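Local structure of positive phenol-degradative gene regulator (Ralstonia sp. E2, 5FRY) at residues A[132-137]-A[152-157]. The protein probably activates transcription of phenol-degradation genes as an ATP-dependent, enhancer-binding regulator, of which this chain is the zinc-containing sensory domain that binds the phenolic effector. Numbering follows the deposited sequence.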
loop_
_atom_site.group_PDB
_atom_site.type_symbol
_atom_site.label_atom_id
_atom_site.label_comp_id
_atom_site.label_asym_id
_atom_site.label_seq_id
_atom_site.Cartn_x
_atom_site.Cartn_y
_atom_site.Cartn_z
ATOM N N ASP A 132 -9.810 -12.422 9.053
ATOM C CA ASP A 132 -8.468 -12.353 8.500
ATOM C C ASP A 132 -8.106 -10.921 8.135
ATOM O O ASP A 132 -7.460 -10.689 7.117
ATOM C CB ASP A 132 -8.344 -13.247 7.269
ATOM C CG ASP A 132 -8.534 -14.715 7.591
ATOM O OD1 ASP A 132 -8.194 -15.134 8.723
ATOM O OD2 ASP A 132 -9.029 -15.446 6.703
ATOM N N SER A 133 -8.535 -9.967 8.961
ATOM C CA SER A 133 -8.187 -8.578 8.724
ATOM C C SER A 133 -6.665 -8.495 8.685
ATOM O O SER A 133 -5.984 -9.044 9.548
ATOM C CB SER A 133 -8.774 -7.660 9.793
ATOM O OG SER A 133 -7.945 -7.617 10.931
ATOM N N PHE A 134 -6.128 -7.843 7.661
ATOM C CA PHE A 134 -4.677 -7.804 7.527
ATOM C C PHE A 134 -4.092 -6.889 8.590
ATOM O O PHE A 134 -2.998 -7.104 9.098
ATOM C CB PHE A 134 -4.267 -7.308 6.146
ATOM C CG PHE A 134 -4.052 -5.830 6.091
ATOM C CD1 PHE A 134 -5.127 -4.969 5.944
ATOM C CD2 PHE A 134 -2.784 -5.293 6.246
ATOM C CE1 PHE A 134 -4.942 -3.605 5.916
ATOM C CE2 PHE A 134 -2.590 -3.917 6.227
ATOM C CZ PHE A 134 -3.665 -3.075 6.064
ATOM N N GLU A 135 -4.833 -5.845 8.934
ATOM C CA GLU A 135 -4.274 -4.772 9.734
ATOM C C GLU A 135 -4.087 -5.232 11.182
ATOM O O GLU A 135 -3.070 -4.906 11.834
ATOM C CB GLU A 135 -5.174 -3.539 9.651
ATOM C CG GLU A 135 -4.511 -2.295 10.161
ATOM C CD GLU A 135 -5.363 -1.084 9.891
ATOM O OE1 GLU A 135 -6.504 -1.288 9.453
ATOM O OE2 GLU A 135 -4.890 0.045 10.146
ATOM N N GLY A 136 -5.040 -6.025 11.664
ATOM C CA GLY A 136 -4.965 -6.574 13.009
ATOM C C GLY A 136 -3.836 -7.597 13.084
ATOM O O GLY A 136 -3.085 -7.643 14.053
ATOM N N ASP A 137 -3.722 -8.407 12.038
ATOM C CA ASP A 137 -2.600 -9.330 11.856
ATOM C C ASP A 137 -1.243 -8.635 11.935
ATOM O O ASP A 137 -0.345 -9.115 12.619
ATOM C CB ASP A 137 -2.710 -10.046 10.507
ATOM C CG ASP A 137 -3.598 -11.265 10.558
ATOM O OD1 ASP A 137 -4.469 -11.334 11.450
ATOM O OD2 ASP A 137 -3.436 -12.157 9.699
ATOM N N TRP A 152 -7.366 0.389 12.038
ATOM C CA TRP A 152 -7.573 1.799 11.752
ATOM C C TRP A 152 -7.902 2.174 10.297
ATOM O O TRP A 152 -8.895 2.883 10.050
ATOM C CB TRP A 152 -6.329 2.589 12.190
ATOM C CG TRP A 152 -5.930 2.318 13.616
ATOM C CD1 TRP A 152 -6.750 1.924 14.641
ATOM C CD2 TRP A 152 -4.607 2.398 14.168
ATOM N NE1 TRP A 152 -6.020 1.772 15.798
ATOM C CE2 TRP A 152 -4.704 2.052 15.533
ATOM C CE3 TRP A 152 -3.354 2.731 13.642
ATOM C CZ2 TRP A 152 -3.590 2.031 16.375
ATOM C CZ3 TRP A 152 -2.251 2.708 14.484
ATOM C CH2 TRP A 152 -2.377 2.364 15.832
ATOM N N MET A 153 -7.059 1.748 9.355
ATOM C CA MET A 153 -7.288 1.976 7.928
ATOM C C MET A 153 -8.504 1.223 7.449
ATOM O O MET A 153 -9.191 1.703 6.540
ATOM C CB MET A 153 -6.073 1.555 7.092
ATOM C CG MET A 153 -6.027 2.089 5.660
ATOM S SD MET A 153 -4.611 1.336 4.788
ATOM C CE MET A 153 -3.581 0.950 6.157
ATOM N N GLN A 154 -8.762 0.040 8.014
ATOM C CA GLN A 154 -9.943 -0.712 7.617
ATOM C C GLN A 154 -11.191 0.038 8.023
ATOM O O GLN A 154 -12.157 0.087 7.267
ATOM C CB GLN A 154 -9.956 -2.097 8.231
ATOM C CG GLN A 154 -8.948 -3.020 7.544
ATOM C CD GLN A 154 -8.787 -4.328 8.247
ATOM O OE1 GLN A 154 -7.767 -4.999 8.081
ATOM N NE2 GLN A 154 -9.804 -4.728 9.020
ATOM N N ILE A 155 -11.166 0.603 9.224
ATOM C CA ILE A 155 -12.297 1.420 9.721
ATOM C C ILE A 155 -12.492 2.710 8.927
ATOM O O ILE A 155 -13.613 3.045 8.535
ATOM C CB ILE A 155 -12.108 1.791 11.210
ATOM C CG1 ILE A 155 -12.423 0.586 12.094
ATOM C CG2 ILE A 155 -12.972 2.997 11.571
ATOM C CD1 ILE A 155 -13.869 0.148 12.018
ATOM N N GLY A 156 -11.398 3.442 8.699
ATOM C CA GLY A 156 -11.444 4.650 7.897
ATOM C C GLY A 156 -12.122 4.394 6.564
ATOM O O GLY A 156 -12.936 5.202 6.072
ATOM N N TYR A 157 -11.800 3.246 5.997
ATOM C CA TYR A 157 -12.320 2.835 4.706
ATOM C C TYR A 157 -13.836 2.669 4.759
ATOM O O TYR A 157 -14.549 3.215 3.892
ATOM C CB TYR A 157 -11.635 1.554 4.247
ATOM C CG TYR A 157 -12.146 1.046 2.918
ATOM C CD1 TYR A 157 -13.420 0.463 2.817
ATOM C CD2 TYR A 157 -11.386 1.185 1.759
ATOM C CE1 TYR A 157 -13.907 0.016 1.611
ATOM C CE2 TYR A 157 -11.860 0.726 0.543
ATOM C CZ TYR A 157 -13.119 0.133 0.483
ATOM O OH TYR A 157 -13.614 -0.347 -0.711
#
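E135 and Q154 reach across to each other's helix starts, each side chain bonding to the backbone from which the other grows. The E135 carboxylate arrives in front of the first turn of helix 152-166 and takes two N-H groups there. OE2 accepts from M153 N in a nearly straight bond of 2.9 Å. OE1 accepts from Q154 N at 3.0 Å. Both oxygens use their syn lone pairs, so the carboxylate meets the two amides as a fork. Its CG stands anti to the backbone N (chi1 -166°) and the chain beyond is extended, which carries the acid the full way to the neighbouring helix.

Q154 runs back alongside E135. Its OE1 accepts from E135 N at 3.2 Å, with the donor tilted 29° out of the carbonyl plane, in the first turn of helix 134-143. The end of the amide lies against S133, whose CB is 3.2 Å from Q154 NE2; S133 itself is the N-cap of that helix, its OG accepting a weak bond from G136 N. The F134 ring lies beside this exchange, its CD1 3.4 Å from Q154 OE1. CE of M153 touches the ring edge at CZ, 4.0 Å away, and CB of E135, the next residue in the same helix, sits over one face, offset toward the rim.

R51 forms a salt bridge to E135 OE2 and a cation-pi contact with W152. Within this V4R region, S133 also lies close to the zinc ligands C151 and C185, while Y157, one turn on from M153, lines the dimethylphenol pocket. Two buried helix N-termini thus have amide groups satisfied by side chains, and the positive end of helix 152-166, together with R51, would be expected to keep E135 ionised.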